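Local coordinates for protein lovastatin nonaketide synthase, polyketide synthase component (Aspergillus terreus, PDB 7CPX) that builds the dihydromonacolin L chain of lovastatin from malonyl-CoA, using SAM and NADPH in an iterative polyketide synthesis carried out together with its partner lovC, at residues P557-I562 / I647-V652; L842-E847 / A872-L877; L638-E643 / C662-G667. The protein carries 2 engineered substitutions. All blocks are in the same frame, centred on the assembly; numbering follows the deposited sequence.

Interaction 1. Residues P557-I562 / I647-V652; sequences PSVLGI and IRFTAV
Pro557 brings its carbonyl O to 4.1 Å from Ile647 CG2, just as the chain enters the parallel sheet at the centre of the malonyl-CoA:ACP transacylase domain. Strands 558-562 and 648-652 run side by side in it, their directions 33° apart. Ser558 points to the face shared with Leu560 and Thr650, where its OG makes a weak hydrogen bond to Ala841 O. Val559 N then donates to Arg648 O at 3.2 Å, while Val559 O takes two donors: Thr650 N, nearly along the C=O axis, and Thr650 OG1 at 2.8 Å from above the carbonyl plane. A threonine suits this place because its hydroxyl stays beside the strand backbone. The Val559 side chain points to the face of Phe649 and Ala651. With chi1 at 70°, CG1 sits between N and the carbonyl carbon and lies over one face of the Phe649 ring, 3.7 Å from its centroid in a CH-pi contact, and 3.4 Å from the Ile647 CG2 methyl. Leu560 points the opposite way, toward helix 828-838. Its chi1 of 166° sets CG anti to the backbone N, which carries CD1 across to Val652 CG2 at 3.7 Å. Gly561, without a side chain, lets the edge of the Phe649 ring approach its N, and Gly561 O accepts from Val652 N. Ile562 returns to the Leu560 face, its CA 4.0 Å from Val652 O.

Interaction 2. Residues L842-E847 / A872-L877; sequences LDIGIE and AYTGCL
Strands 844-847 and 872-875 run parallel, their axes 4.7 Å apart at closest and their directions 23° from each other. Ile844 pairs with Ala872, Gly845 with Tyr873 and Ile846 with Thr874. The bonds alternate as in a parallel ladder: Gly845 N donates to Ala872 O, Thr874 N to Gly845 O, and Glu847 N to Thr874 O, each at 2.9 Å, the last of them the straightest at 158°. On one face the side chains are small or branched. A chi1 of -178° places Ile844 CG1 anti to the backbone N, against Ala872 CB at 3.8 Å, and carries CD1 on to 3.4 Å from Thr874 OG1. Ile846 and Thr874 lie alongside each other, pointing the same way, with Ile846 CG1 4.1 Å from Thr874 CB. Helix 883-898 reaches this face, where Ile844 and Thr874, both branched at CB, meet it: Leu894 and Phe898 touch Ile844, and Tyr893 touches Thr874. On the other face Tyr873 leans over Gly845, whose lack of a side chain suits the overlying ring; Gly845 O lies beneath it, toward the rim. Farther out, Glu847 extends its chain beside the ring edge, the carboxylate turned 76° from the ring plane. Tyr873 OH to Glu847 OE1 is at best a weak hydrogen bond, whereas Glu847 OE2 is held by Leu854 N. Strand 844-848, helix 855-865 and strand 872-875 form a beta-alpha-beta unit, with strand 872-875 ending the parallel sheet of the transacylase domain.

Interaction 3. Residues L638-E643 / C662-G667; sequences LVRLLE and CAFAAG
Val639 O accepts the N-H of Glu643 at 2.9 Å, a helical bond between two residues that both face segment 662-667; no hydrogen bond joins the two segments themselves. The contact is carried by side chains, and Phe664 is at its middle. With CG anti to its backbone N (chi1 158°), Phe664 carries its ring over to helix 624-644, where CE2 meets Val639 CG1 at 3.4 Å. The valine methyl comes in obliquely to the ring. Val639 is branched at CB, so its second methyl serves another neighbour: CG2 touches Ala665 CB at 4.0 Å, and the small alanine lets the two helices come close, their nearest CA atoms, those of Val639 and Ala665, being 6.9 Å apart. Both helices belong to the alpha/beta core of the transacylase domain, one leading into strand 648-652 and the other leaving it, probably by way of the nucleophile elbow of this family. At the edge of the ring Arg640 offers its aliphatic stem: CG lies near the ring plane, 3.7 Å from Phe664 CE2, and the guanidinium is turned 72° from the ring. The bend at chi3 (64°) turns that polar end aside, while the side chain also touches Tyr583 and Ile587 of helix 582-596.

How the interactions relate
Interactions 1 and 2 are successive parts of one parallel sheet, in the order 797-798, 648-652, 558-563, 844-848, 872-875, and their centres lie about 8 Å apart. Leu560 N to Ile844 O and Leu560 O to Ile846 N, each 2.9 Å, are probable hydrogen bonds that join them through the central strand. The helices of interaction 3, centred about 9 Å from interaction 1, lie on the sheet face bearing Phe649 and Ala651, through Leu642 and Cys662. Interactions 2 and 3 meet at Cys876 SG and Leu638 CD1, 3.7 Å apart. All three lie away from the annotated sites, though Val652 lies near, without touching, the probable nucleophile elbow that follows strand 648-652.

Interaction 1. Residues P557-I562 / I647-V652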
loop_
_atom_site.group_PDB
_atom_site.type_symbol
_atom_site.label_atom_id
_atom_site.label_comp_id
_atom_site.label_asym_id
_atom_site.label_seq_id
_atom_site.Cartn_x
_atom_site.Cartn_y
_atom_site.Cartn_z
ATOM N N PRO A 557 -37.662 -53.403 -11.879
ATOM C CA PRO A 557 -39.080 -53.735 -11.676
ATOM C C PRO A 557 -39.363 -55.202 -11.379
ATOM O O PRO A 557 -40.530 -55.602 -11.432
ATOM C CB PRO A 557 -39.698 -53.338 -13.023
ATOM C CG PRO A 557 -38.625 -53.635 -14.007
ATOM C CD PRO A 557 -37.319 -53.335 -13.312
ATOM N N SER A 558 -38.348 -56.006 -11.070
ATOM C CA SER A 558 -38.536 -57.440 -10.888
ATOM C C SER A 558 -39.141 -57.720 -9.517
ATOM O O SER A 558 -38.509 -57.467 -8.481
ATOM C CB SER A 558 -37.208 -58.175 -11.056
ATOM O OG SER A 558 -36.203 -57.596 -10.246
ATOM N N VAL A 559 -40.361 -58.256 -9.514
ATOM C CA VAL A 559 -41.082 -58.564 -8.288
ATOM C C VAL A 559 -41.490 -60.030 -8.301
ATOM O O VAL A 559 -41.724 -60.625 -9.358
ATOM C CB VAL A 559 -42.328 -57.670 -8.106
ATOM C CG1 VAL A 559 -43.401 -58.037 -9.117
ATOM C CG2 VAL A 559 -42.865 -57.787 -6.689
ATOM N N LEU A 560 -41.570 -60.605 -7.107
ATOM C CA LEU A 560 -42.046 -61.966 -6.900
ATOM C C LEU A 560 -43.431 -61.901 -6.272
ATOM O O LEU A 560 -43.599 -61.329 -5.190
ATOM C CB LEU A 560 -41.084 -62.753 -6.009
ATOM C CG LEU A 560 -41.605 -64.074 -5.439
ATOM C CD1 LEU A 560 -42.064 -65.002 -6.550
ATOM C CD2 LEU A 560 -40.539 -64.745 -4.588
ATOM N N GLY A 561 -44.415 -62.485 -6.948
ATOM C CA GLY A 561 -45.780 -62.459 -6.460
ATOM C C GLY A 561 -46.090 -63.596 -5.512
ATOM O O GLY A 561 -46.284 -64.737 -5.943
ATOM N N ILE A 562 -46.135 -63.302 -4.215
ATOM C CA ILE A 562 -46.476 -64.280 -3.190
ATOM C C ILE A 562 -47.956 -64.123 -2.882
ATOM O O ILE A 562 -48.390 -63.066 -2.418
ATOM C CB ILE A 562 -45.620 -64.083 -1.930
ATOM C CG1 ILE A 562 -44.150 -64.343 -2.259
ATOM C CG2 ILE A 562 -46.109 -64.980 -0.807
ATOM C CD1 ILE A 562 -43.293 -63.097 -2.230
ATOM N N ILE A 647 -45.928 -53.777 -13.931
ATOM C CA ILE A 647 -44.977 -54.423 -13.036
ATOM C C ILE A 647 -44.698 -55.822 -13.566
ATOM O O ILE A 647 -45.623 -56.619 -13.763
ATOM C CB ILE A 647 -45.522 -54.472 -11.599
ATOM C CG1 ILE A 647 -45.721 -53.054 -11.060
ATOM C CG2 ILE A 647 -44.577 -55.257 -10.707
ATOM C CD1 ILE A 647 -46.501 -52.992 -9.764
ATOM N N ARG A 648 -43.423 -56.122 -13.800
ATOM C CA ARG A 648 -43.018 -57.417 -14.331
ATOM C C ARG A 648 -42.844 -58.400 -13.181
ATOM O O ARG A 648 -42.159 -58.102 -12.198
ATOM C CB ARG A 648 -41.729 -57.283 -15.141
ATOM C CG ARG A 648 -41.772 -56.153 -16.171
ATOM C CD ARG A 648 -43.036 -56.211 -17.025
ATOM N NE ARG A 648 -43.130 -55.102 -17.965
ATOM C CZ ARG A 648 -44.200 -54.837 -18.703
ATOM N NH1 ARG A 648 -45.291 -55.584 -18.634
ATOM N NH2 ARG A 648 -44.177 -53.795 -19.530
ATOM N N PHE A 649 -43.455 -59.575 -13.318
ATOM C CA PHE A 649 -43.701 -60.469 -12.198
ATOM C C PHE A 649 -42.933 -61.777 -12.328
ATOM O O PHE A 649 -42.658 -62.257 -13.432
ATOM C CB PHE A 649 -45.195 -60.799 -12.083
ATOM C CG PHE A 649 -45.973 -59.819 -11.260
ATOM C CD1 PHE A 649 -46.142 -60.022 -9.901
ATOM C CD2 PHE A 649 -46.545 -58.703 -11.843
ATOM C CE1 PHE A 649 -46.861 -59.126 -9.138
ATOM C CE2 PHE A 649 -47.265 -57.802 -11.085
ATOM C CZ PHE A 649 -47.424 -58.015 -9.731
ATOM N N THR A 650 -42.588 -62.334 -11.172
ATOM C CA THR A 650 -42.298 -63.749 -11.008
ATOM C C THR A 650 -43.282 -64.298 -9.985
ATOM O O THR A 650 -43.594 -63.636 -8.991
ATOM C CB THR A 650 -40.854 -63.993 -10.550
ATOM O OG1 THR A 650 -40.586 -63.231 -9.366
ATOM C CG2 THR A 650 -39.872 -63.595 -11.641
ATOM N N ALA A 651 -43.794 -65.499 -10.236
ATOM C CA ALA A 651 -44.956 -65.995 -9.511
ATOM C C ALA A 651 -44.623 -67.244 -8.711
ATOM O O ALA A 651 -43.990 -68.174 -9.218
ATOM C CB ALA A 651 -46.110 -66.294 -10.473
ATOM N N VAL A 652 -45.062 -67.251 -7.453
ATOM C CA VAL A 652 -45.049 -68.429 -6.595
ATOM C C VAL A 652 -46.421 -68.539 -5.948
ATOM O O VAL A 652 -46.944 -67.550 -5.422
ATOM C CB VAL A 652 -43.947 -68.355 -5.521
ATOM C CG1 VAL A 652 -44.216 -69.363 -4.412
ATOM C CG2 VAL A 652 -42.587 -68.608 -6.143
#

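Interaction 2. Residues L842-E847 / A872-L877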
loop_
_atom_site.group_PDB
_atom_site.type_symbol
_atom_site.label_atom_id
_atom_site.label_comp_id
_atom_site.label_asym_id
_atom_site.label_seq_id
_atom_site.Cartn_x
_atom_site.Cartn_y
_atom_site.Cartn_z
ATOM N N LEU A 842 -33.772 -61.288 -8.860
ATOM C CA LEU A 842 -35.003 -60.740 -8.309
ATOM C C LEU A 842 -34.688 -59.584 -7.369
ATOM O O LEU A 842 -33.693 -59.608 -6.638
ATOM C CB LEU A 842 -35.780 -61.826 -7.566
ATOM C CG LEU A 842 -37.075 -61.378 -6.883
ATOM C CD1 LEU A 842 -38.087 -60.893 -7.909
ATOM C CD2 LEU A 842 -37.651 -62.508 -6.049
ATOM N N ASP A 843 -35.548 -58.568 -7.388
ATOM C CA ASP A 843 -35.345 -57.355 -6.608
ATOM C C ASP A 843 -36.304 -57.235 -5.434
ATOM O O ASP A 843 -35.866 -56.981 -4.308
ATOM C CB ASP A 843 -35.481 -56.124 -7.515
ATOM C CG ASP A 843 -34.433 -56.091 -8.611
ATOM O OD1 ASP A 843 -33.263 -56.418 -8.325
ATOM O OD2 ASP A 843 -34.784 -55.748 -9.759
ATOM N N ILE A 844 -37.606 -57.411 -5.660
ATOM C CA ILE A 844 -38.607 -57.178 -4.626
ATOM C C ILE A 844 -39.606 -58.331 -4.628
ATOM O O ILE A 844 -39.657 -59.140 -5.551
ATOM C CB ILE A 844 -39.317 -55.819 -4.820
ATOM C CG1 ILE A 844 -40.340 -55.560 -3.710
ATOM C CG2 ILE A 844 -39.973 -55.749 -6.192
ATOM C CD1 ILE A 844 -40.768 -54.115 -3.607
ATOM N N GLY A 845 -40.376 -58.416 -3.556
ATOM C CA GLY A 845 -41.490 -59.349 -3.488
ATOM C C GLY A 845 -42.716 -58.668 -2.926
ATOM O O GLY A 845 -42.623 -57.854 -2.008
ATOM N N ILE A 846 -43.870 -59.005 -3.496
ATOM C CA ILE A 846 -45.148 -58.420 -3.107
ATOM C C ILE A 846 -46.067 -59.541 -2.648
ATOM O O ILE A 846 -46.280 -60.518 -3.379
ATOM C CB ILE A 846 -45.791 -57.628 -4.256
ATOM C CG1 ILE A 846 -45.025 -56.326 -4.492
ATOM C CG2 ILE A 846 -47.252 -57.334 -3.945
ATOM C CD1 ILE A 846 -45.376 -55.640 -5.792
ATOM N N GLU A 847 -46.613 -59.394 -1.443
ATOM C CA GLU A 847 -47.619 -60.312 -0.915
ATOM C C GLU A 847 -48.973 -59.880 -1.460
ATOM O O GLU A 847 -49.716 -59.127 -0.830
ATOM C CB GLU A 847 -47.605 -60.320 0.608
ATOM C CG GLU A 847 -48.628 -61.260 1.228
ATOM C CD GLU A 847 -48.455 -61.404 2.727
ATOM O OE1 GLU A 847 -47.412 -60.963 3.253
ATOM O OE2 GLU A 847 -49.362 -61.961 3.380
ATOM N N ALA A 872 -36.430 -56.789 -0.732
ATOM C CA ALA A 872 -37.534 -55.963 -0.268
ATOM C C ALA A 872 -38.838 -56.749 -0.282
ATOM O O ALA A 872 -39.060 -57.614 -1.133
ATOM C CB ALA A 872 -37.663 -54.721 -1.145
ATOM N N TYR A 873 -39.708 -56.441 0.677
ATOM C CA TYR A 873 -41.015 -57.073 0.788
ATOM C C TYR A 873 -42.079 -55.996 0.938
ATOM O O TYR A 873 -41.857 -54.984 1.608
ATOM C CB TYR A 873 -41.065 -58.028 1.981
ATOM C CG TYR A 873 -42.094 -59.122 1.837
ATOM C CD1 TYR A 873 -41.745 -60.364 1.328
ATOM C CD2 TYR A 873 -43.413 -58.914 2.208
ATOM C CE1 TYR A 873 -42.681 -61.368 1.194
ATOM C CE2 TYR A 873 -44.357 -59.914 2.078
ATOM C CZ TYR A 873 -43.984 -61.140 1.569
ATOM O OH TYR A 873 -44.913 -62.148 1.433
ATOM N N THR A 874 -43.235 -56.217 0.312
ATOM C CA THR A 874 -44.282 -55.204 0.270
ATOM C C THR A 874 -45.657 -55.848 0.337
ATOM O O THR A 874 -45.943 -56.787 -0.411
ATOM C CB THR A 874 -44.173 -54.365 -1.007
ATOM O OG1 THR A 874 -42.920 -53.671 -1.018
ATOM C CG2 THR A 874 -45.308 -53.363 -1.089
ATOM N N GLY A 875 -46.508 -55.327 1.215
ATOM C CA GLY A 875 -47.903 -55.715 1.274
ATOM C C GLY A 875 -48.778 -54.698 0.564
ATOM O O GLY A 875 -48.464 -53.511 0.524
ATOM N N CYS A 876 -49.890 -55.178 0.001
ATOM C CA CYS A 876 -50.790 -54.334 -0.770
ATOM C C CYS A 876 -52.220 -54.312 -0.251
ATOM O O CYS A 876 -53.011 -53.482 -0.716
ATOM C CB CYS A 876 -50.806 -54.775 -2.241
ATOM S SG CYS A 876 -51.333 -56.480 -2.493
ATOM N N LEU A 877 -52.582 -55.190 0.683
ATOM C CA LEU A 877 -53.900 -55.157 1.319
ATOM C C LEU A 877 -53.700 -55.594 2.767
ATOM O O LEU A 877 -53.657 -56.791 3.063
ATOM C CB LEU A 877 -54.901 -56.047 0.591
ATOM C CG LEU A 877 -56.331 -55.505 0.498
ATOM C CD1 LEU A 877 -56.380 -54.232 -0.335
ATOM C CD2 LEU A 877 -57.262 -56.554 -0.083
#

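Interaction 3. Residues L638-E643 / C662-G667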
loop_
_atom_site.group_PDB
_atom_site.type_symbol
_atom_site.label_atom_id
_atom_site.label_comp_id
_atom_site.label_asym_id
_atom_site.label_seq_id
_atom_site.Cartn_x
_atom_site.Cartn_y
_atom_site.Cartn_z
ATOM N N LEU A 638 -55.914 -57.217 -7.345
ATOM C CA LEU A 638 -54.635 -56.602 -7.010
ATOM C C LEU A 638 -53.587 -56.868 -8.085
ATOM O O LEU A 638 -52.840 -55.961 -8.466
ATOM C CB LEU A 638 -54.162 -57.109 -5.649
ATOM C CG LEU A 638 -55.030 -56.633 -4.481
ATOM C CD1 LEU A 638 -54.789 -57.473 -3.241
ATOM C CD2 LEU A 638 -54.773 -55.163 -4.185
ATOM N N VAL A 639 -53.517 -58.100 -8.595
ATOM C CA VAL A 639 -52.525 -58.411 -9.618
ATOM C C VAL A 639 -52.867 -57.704 -10.924
ATOM O O VAL A 639 -51.972 -57.270 -11.658
ATOM C CB VAL A 639 -52.395 -59.935 -9.804
ATOM C CG1 VAL A 639 -53.656 -60.517 -10.407
ATOM C CG2 VAL A 639 -51.181 -60.268 -10.665
ATOM N N ARG A 640 -54.157 -57.581 -11.246
ATOM C CA ARG A 640 -54.538 -56.824 -12.434
ATOM C C ARG A 640 -54.136 -55.362 -12.299
ATOM O O ARG A 640 -53.657 -54.751 -13.260
ATOM C CB ARG A 640 -56.041 -56.945 -12.685
ATOM C CG ARG A 640 -56.458 -58.275 -13.291
ATOM C CD ARG A 640 -57.855 -58.207 -13.888
ATOM N NE ARG A 640 -57.924 -57.281 -15.013
ATOM C CZ ARG A 640 -58.994 -57.099 -15.775
ATOM N NH1 ARG A 640 -60.113 -57.773 -15.567
ATOM N NH2 ARG A 640 -58.939 -56.221 -16.772
ATOM N N LEU A 641 -54.327 -54.781 -11.113
ATOM C CA LEU A 641 -53.889 -53.408 -10.890
ATOM C C LEU A 641 -52.378 -53.286 -11.030
ATOM O O LEU A 641 -51.876 -52.338 -11.644
ATOM C CB LEU A 641 -54.334 -52.934 -9.507
ATOM C CG LEU A 641 -55.837 -52.734 -9.308
ATOM C CD1 LEU A 641 -56.152 -52.542 -7.835
ATOM C CD2 LEU A 641 -56.334 -51.548 -10.117
ATOM N N LEU A 642 -51.636 -54.239 -10.464
ATOM C CA LEU A 642 -50.179 -54.192 -10.548
ATOM C C LEU A 642 -49.710 -54.297 -11.993
ATOM O O LEU A 642 -48.791 -53.579 -12.410
ATOM C CB LEU A 642 -49.575 -55.309 -9.699
ATOM C CG LEU A 642 -49.824 -55.171 -8.194
ATOM C CD1 LEU A 642 -49.534 -56.473 -7.468
ATOM C CD2 LEU A 642 -48.986 -54.045 -7.613
ATOM N N GLU A 643 -50.324 -55.186 -12.774
ATOM C CA GLU A 643 -49.978 -55.292 -14.187
ATOM C C GLU A 643 -50.371 -54.035 -14.948
ATOM O O GLU A 643 -49.682 -53.646 -15.898
ATOM C CB GLU A 643 -50.648 -56.519 -14.803
ATOM C CG GLU A 643 -50.106 -57.840 -14.282
ATOM C CD GLU A 643 -50.763 -59.040 -14.935
ATOM O OE1 GLU A 643 -51.695 -58.843 -15.743
ATOM O OE2 GLU A 643 -50.347 -60.181 -14.641
ATOM N N CYS A 662 -52.845 -67.099 -8.255
ATOM C CA CYS A 662 -51.497 -67.185 -8.802
ATOM C C CYS A 662 -51.511 -67.834 -10.178
ATOM O O CYS A 662 -50.725 -67.462 -11.058
ATOM C CB CYS A 662 -50.591 -67.962 -7.849
ATOM S SG CYS A 662 -48.849 -67.956 -8.323
ATOM N N ALA A 663 -52.414 -68.797 -10.391
ATOM C CA ALA A 663 -52.508 -69.426 -11.703
ATOM C C ALA A 663 -52.817 -68.392 -12.775
ATOM O O ALA A 663 -52.278 -68.456 -13.886
ATOM C CB ALA A 663 -53.573 -70.522 -11.688
ATOM N N PHE A 664 -53.685 -67.428 -12.460
ATOM C CA PHE A 664 -53.936 -66.336 -13.393
ATOM C C PHE A 664 -52.700 -65.463 -13.559
ATOM O O PHE A 664 -52.406 -64.996 -14.665
ATOM C CB PHE A 664 -55.128 -65.504 -12.919
ATOM C CG PHE A 664 -55.158 -64.113 -13.483
ATOM C CD1 PHE A 664 -55.169 -63.903 -14.852
ATOM C CD2 PHE A 664 -55.185 -63.014 -12.642
ATOM C CE1 PHE A 664 -55.195 -62.622 -15.371
ATOM C CE2 PHE A 664 -55.215 -61.732 -13.155
ATOM C CZ PHE A 664 -55.220 -61.535 -14.520
ATOM N N ALA A 665 -51.960 -65.232 -12.471
ATOM C CA ALA A 665 -50.781 -64.381 -12.544
ATOM C C ALA A 665 -49.695 -64.970 -13.433
ATOM O O ALA A 665 -48.809 -64.233 -13.878
ATOM C CB ALA A 665 -50.224 -64.139 -11.143
ATOM N N ALA A 666 -49.745 -66.275 -13.703
ATOM C CA ALA A 666 -48.756 -66.902 -14.569
ATOM C C ALA A 666 -48.854 -66.430 -16.012
ATOM O O ALA A 666 -47.933 -66.691 -16.793
ATOM C CB ALA A 666 -48.908 -68.423 -14.518
ATOM N N GLY A 667 -49.934 -65.748 -16.382
ATOM C CA GLY A 667 -50.132 -65.334 -17.755
ATOM C C GLY A 667 -50.681 -66.409 -18.663
ATOM O O GLY A 667 -50.796 -66.178 -19.871
#